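Local coordinates for putative GH105 family protein (Salmonella enterica subsp. enterica serovar Paratyphi A, PDB 3QWT) that is of unknown function but, as a possible GH105 family member with an alpha/alpha-toroid fold, probably acts as a glycoside hydrolase, at residues Ile268-Trp281 against Leu292-Ile304. Residues are numbered along the deposited sequence; the frame is centred on the assembly and turned at random.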
loop_
_atom_site.group_PDB
_atom_site.type_symbol
_atom_site.label_atom_id
_atom_site.label_comp_id
_atom_site.label_asym_id
_atom_site.label_seq_id
_atom_site.Cartn_x
_atom_site.Cartn_y
_atom_site.Cartn_z
ATOM N N ILE A 268 20.860 16.280 30.100
ATOM C CA ILE A 268 21.817 15.334 30.642
ATOM C C ILE A 268 23.201 16.003 30.774
ATOM O O ILE A 268 23.879 15.862 31.793
ATOM C CB ILE A 268 21.802 14.028 29.816
ATOM C CG1 ILE A 268 20.458 13.293 30.033
ATOM C CG2 ILE A 268 22.945 13.137 30.167
ATOM C CD1 ILE A 268 20.402 11.832 29.515
ATOM N N ALA A 269 23.592 16.792 29.784
ATOM C CA ALA A 269 24.853 17.530 29.880
ATOM C C ALA A 269 24.858 18.460 31.088
ATOM O O ALA A 269 25.859 18.548 31.811
ATOM C CB ALA A 269 25.141 18.318 28.579
ATOM N N ALA A 270 23.748 19.159 31.314
ATOM C CA ALA A 270 23.683 20.094 32.442
ATOM C C ALA A 270 23.679 19.363 33.789
ATOM O O ALA A 270 24.181 19.879 34.804
ATOM C CB ALA A 270 22.492 20.997 32.318
ATOM N N LEU A 271 23.120 18.161 33.787
ATOM C CA LEU A 271 23.039 17.353 34.996
ATOM C C LEU A 271 24.408 16.794 35.327
ATOM O O LEU A 271 24.773 16.662 36.492
ATOM C CB LEU A 271 22.048 16.203 34.806
ATOM C CG LEU A 271 20.566 16.567 34.899
ATOM C CD1 LEU A 271 19.705 15.503 34.243
ATOM C CD2 LEU A 271 20.154 16.768 36.366
ATOM N N ALA A 272 25.168 16.462 34.291
ATOM C CA ALA A 272 26.492 15.912 34.502
ATOM C C ALA A 272 27.294 16.879 35.367
ATOM O O ALA A 272 27.968 16.459 36.317
ATOM C CB ALA A 272 27.178 15.677 33.183
ATOM N N LYS A 273 27.179 18.170 35.048
ATOM C CA LYS A 273 27.983 19.222 35.675
ATOM C C LYS A 273 27.438 19.639 37.034
ATOM O O LYS A 273 28.028 20.468 37.731
ATOM C CB LYS A 273 28.036 20.441 34.753
ATOM C CG LYS A 273 28.710 20.169 33.416
ATOM C CD LYS A 273 28.440 21.283 32.394
ATOM C CE LYS A 273 28.539 22.673 33.022
ATOM N NZ LYS A 273 29.800 22.880 33.805
ATOM N N CYS A 274 26.313 19.043 37.392
ATOM C CA CYS A 274 25.508 19.454 38.519
ATOM C C CYS A 274 25.619 18.421 39.625
ATOM O O CYS A 274 25.189 18.658 40.749
ATOM C CB CYS A 274 24.033 19.502 38.064
ATOM S SG CYS A 274 23.284 21.130 38.135
ATOM N N GLN A 275 26.150 17.250 39.279
ATOM C CA GLN A 275 26.131 16.106 40.175
ATOM C C GLN A 275 27.105 16.331 41.311
ATOM O O GLN A 275 28.255 16.719 41.093
ATOM C CB GLN A 275 26.477 14.821 39.424
ATOM C CG GLN A 275 26.191 13.535 40.190
ATOM C CD GLN A 275 26.467 12.310 39.344
ATOM O OE1 GLN A 275 27.281 12.363 38.420
ATOM N NE2 GLN A 275 25.778 11.199 39.638
ATOM N N ASP A 276 26.630 16.094 42.525
ATOM C CA ASP A 276 27.463 16.215 43.713
ATOM C C ASP A 276 28.357 14.999 43.859
ATOM O O ASP A 276 27.970 13.897 43.497
ATOM C CB ASP A 276 26.591 16.362 44.958
ATOM C CG ASP A 276 27.401 16.327 46.243
ATOM O OD1 ASP A 276 28.066 17.342 46.552
ATOM O OD2 ASP A 276 27.375 15.283 46.936
ATOM N N GLU A 277 29.558 15.213 44.385
ATOM C CA GLU A 277 30.506 14.132 44.651
ATOM C C GLU A 277 29.883 12.781 45.054
ATOM O O GLU A 277 30.418 11.725 44.727
ATOM C CB GLU A 277 31.502 14.586 45.724
ATOM C CG GLU A 277 32.420 13.498 46.230
ATOM C CD GLU A 277 33.454 14.030 47.208
ATOM O OE1 GLU A 277 34.345 14.803 46.779
ATOM O OE2 GLU A 277 33.370 13.677 48.405
ATOM N N SER A 278 28.761 12.817 45.766
ATOM C CA SER A 278 28.111 11.597 46.258
ATOM C C SER A 278 27.375 10.791 45.188
ATOM O O SER A 278 26.859 9.704 45.464
ATOM C CB SER A 278 27.118 11.958 47.351
ATOM O OG SER A 278 26.171 12.875 46.839
ATOM N N GLY A 279 27.323 11.325 43.972
ATOM C CA GLY A 279 26.575 10.702 42.900
ATOM C C GLY A 279 25.118 11.116 42.942
ATOM O O GLY A 279 24.332 10.747 42.069
ATOM N N LEU A 280 24.763 11.887 43.967
ATOM C CA LEU A 280 23.417 12.423 44.107
ATOM C C LEU A 280 23.332 13.846 43.570
ATOM O O LEU A 280 24.355 14.463 43.284
ATOM C CB LEU A 280 22.971 12.387 45.565
ATOM C CG LEU A 280 22.153 11.149 45.962
ATOM C CD1 LEU A 280 23.005 9.878 46.035
ATOM C CD2 LEU A 280 21.450 11.400 47.277
ATOM N N TRP A 281 22.110 14.354 43.428
ATOM C CA TRP A 281 21.892 15.721 42.958
ATOM C C TRP A 281 21.173 16.553 43.998
ATOM O O TRP A 281 20.338 16.026 44.735
ATOM C CB TRP A 281 21.044 15.731 41.685
ATOM C CG TRP A 281 21.795 15.474 40.460
ATOM C CD1 TRP A 281 22.349 16.401 39.620
ATOM C CD2 TRP A 281 22.076 14.197 39.896
ATOM N NE1 TRP A 281 22.955 15.774 38.560
ATOM C CE2 TRP A 281 22.802 14.419 38.704
ATOM C CE3 TRP A 281 21.779 12.883 40.278
ATOM C CZ2 TRP A 281 23.238 13.372 37.891
ATOM C CZ3 TRP A 281 22.212 11.846 39.472
ATOM C CH2 TRP A 281 22.936 12.096 38.292
ATOM N N LEU A 292 20.703 17.139 49.316
ATOM C CA LEU A 292 20.654 16.181 48.231
ATOM C C LEU A 292 19.293 15.485 48.267
ATOM O O LEU A 292 18.696 15.346 49.329
ATOM C CB LEU A 292 21.783 15.169 48.401
ATOM C CG LEU A 292 23.170 15.805 48.409
ATOM C CD1 LEU A 292 24.203 14.801 48.841
ATOM C CD2 LEU A 292 23.496 16.356 47.032
ATOM N N GLU A 293 18.788 15.062 47.112
ATOM C CA GLU A 293 17.497 14.401 47.088
ATOM C C GLU A 293 17.560 13.116 46.263
ATOM O O GLU A 293 17.830 13.125 45.051
ATOM C CB GLU A 293 16.418 15.366 46.595
ATOM C CG GLU A 293 15.002 15.013 47.021
ATOM C CD GLU A 293 14.427 13.842 46.235
ATOM O OE1 GLU A 293 13.771 12.970 46.834
ATOM O OE2 GLU A 293 14.629 13.795 45.013
ATOM N N ALA A 294 17.305 12.011 46.948
ATOM C CA ALA A 294 17.461 10.670 46.404
ATOM C C ALA A 294 16.474 10.263 45.294
ATOM O O ALA A 294 16.839 9.534 44.371
ATOM C CB ALA A 294 17.429 9.653 47.540
ATOM N N SER A 295 15.231 10.714 45.372
ATOM C CA SER A 295 14.243 10.220 44.425
ATOM C C SER A 295 14.460 10.851 43.052
ATOM O O SER A 295 14.392 10.169 42.027
ATOM C CB SER A 295 12.813 10.435 44.927
ATOM O OG SER A 295 12.475 11.808 45.023
ATOM N N ALA A 296 14.720 12.153 43.037
ATOM C CA ALA A 296 15.114 12.837 41.803
ATOM C C ALA A 296 16.352 12.150 41.244
ATOM O O ALA A 296 16.395 11.777 40.070
ATOM C CB ALA A 296 15.398 14.316 42.073
ATOM N N THR A 297 17.358 11.980 42.105
ATOM C CA THR A 297 18.585 11.269 41.744
ATOM C C THR A 297 18.275 9.916 41.076
ATOM O O THR A 297 18.907 9.547 40.088
ATOM C CB THR A 297 19.518 11.069 42.980
ATOM O OG1 THR A 297 19.858 12.340 43.548
ATOM C CG2 THR A 297 20.797 10.362 42.576
ATOM N N ALA A 298 17.297 9.183 41.606
ATOM C CA ALA A 298 16.960 7.877 41.052
ATOM C C ALA A 298 16.377 7.988 39.640
ATOM O O ALA A 298 16.689 7.182 38.762
ATOM C CB ALA A 298 16.001 7.127 41.969
ATOM N N GLY A 299 15.534 8.986 39.417
ATOM C CA GLY A 299 14.910 9.141 38.113
ATOM C C GLY A 299 15.992 9.478 37.112
ATOM O O GLY A 299 16.025 8.949 36.000
ATOM N N PHE A 300 16.897 10.356 37.538
ATOM C CA PHE A 300 18.027 10.758 36.727
ATOM C C PHE A 300 18.850 9.543 36.336
ATOM O O PHE A 300 19.167 9.345 35.169
ATOM C CB PHE A 300 18.878 11.744 37.507
ATOM C CG PHE A 300 18.265 13.104 37.628
ATOM C CD1 PHE A 300 17.416 13.584 36.643
ATOM C CD2 PHE A 300 18.546 13.911 38.722
ATOM C CE1 PHE A 300 16.860 14.850 36.745
ATOM C CE2 PHE A 300 17.994 15.178 38.829
ATOM C CZ PHE A 300 17.147 15.646 37.844
ATOM N N ALA A 301 19.175 8.715 37.319
ATOM C CA ALA A 301 19.937 7.509 37.058
ATOM C C ALA A 301 19.236 6.701 35.981
ATOM O O ALA A 301 19.847 6.305 34.992
ATOM C CB ALA A 301 20.084 6.686 38.328
ATOM N N TYR A 302 17.940 6.470 36.170
ATOM C CA TYR A 302 17.183 5.686 35.209
ATOM C C TYR A 302 17.326 6.225 33.789
ATOM O O TYR A 302 17.758 5.511 32.881
ATOM C CB TYR A 302 15.712 5.629 35.589
ATOM C CG TYR A 302 14.863 4.986 34.512
ATOM C CD1 TYR A 302 14.824 3.607 34.362
ATOM C CD2 TYR A 302 14.114 5.761 33.634
ATOM C CE1 TYR A 302 14.057 3.019 33.373
ATOM C CE2 TYR A 302 13.347 5.185 32.646
ATOM C CZ TYR A 302 13.317 3.812 32.516
ATOM O OH TYR A 302 12.545 3.229 31.530
ATOM N N GLY A 303 16.971 7.491 33.609
ATOM C CA GLY A 303 16.946 8.094 32.286
ATOM C C GLY A 303 18.301 8.099 31.621
ATOM O O GLY A 303 18.435 7.753 30.441
ATOM N N ILE A 304 19.316 8.499 32.378
ATOM C CA ILE A 304 20.664 8.547 31.846
ATOM C C ILE A 304 21.112 7.154 31.427
ATOM O O ILE A 304 21.689 6.975 30.362
ATOM C CB ILE A 304 21.634 9.168 32.848
ATOM C CG1 ILE A 304 21.226 10.617 33.116
ATOM C CG2 ILE A 304 23.066 9.100 32.319
ATOM C CD1 ILE A 304 22.062 11.327 34.187
#
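With CG beside its backbone N and opposite the carbonyl carbon (chi1 -82°), Trp281 lays its indole beside helix 294-309, where Phe300, its CG placed likewise (chi1 -74°), brings a ring edge onto one indole face. The pair is edge-to-face: the Phe300 ring and the five-membered ring of Trp281 have centroids 5.1 Å apart and planes at 66°. Gln275 CG lies against the other indole face, while Thr297 CG2 meets the indole edge at CE3, 3.5 Å away. On the Phe300 ring, Leu271 sets CD2 over one face, 3.7 Å from the ring centroid, a CH-pi contact. Trp281 NE1 donates, nearly in its ring plane, to Leu271 O (2.9 Å), which also accepts from Cys274 N, the two donors arriving from opposite faces of the carbonyl plane; the bond fixes the indole's rotation against the end of helix 255-272. The alpha/alpha toroid is built from successive helices paired in a ring, and here helices 255-272 and 294-309 follow each other, joined by a loop that folds back onto the second; Val320 and Ala324 of the next helix, 318-330, also touch the indole. Nearer the start of helix 294-309, the loop is tied on by two fairly straight bonds, Trp281 N to Thr297 OG1 (3.0 Å) and Glu293 N to Trp281 O. The Thr297 hydroxyl in turn donates to Glu293 O at 2.6 Å. Glu293 caps that helix, its carboxylate accepting from Ser295 N and Ala296 N. Just before the cap, Leu292 packs CB against Leu280 CD2 (3.9 Å) and CD2 against Asp276 CB, beside the Asx turn in which Asp276 OD2 receives Ser278 N.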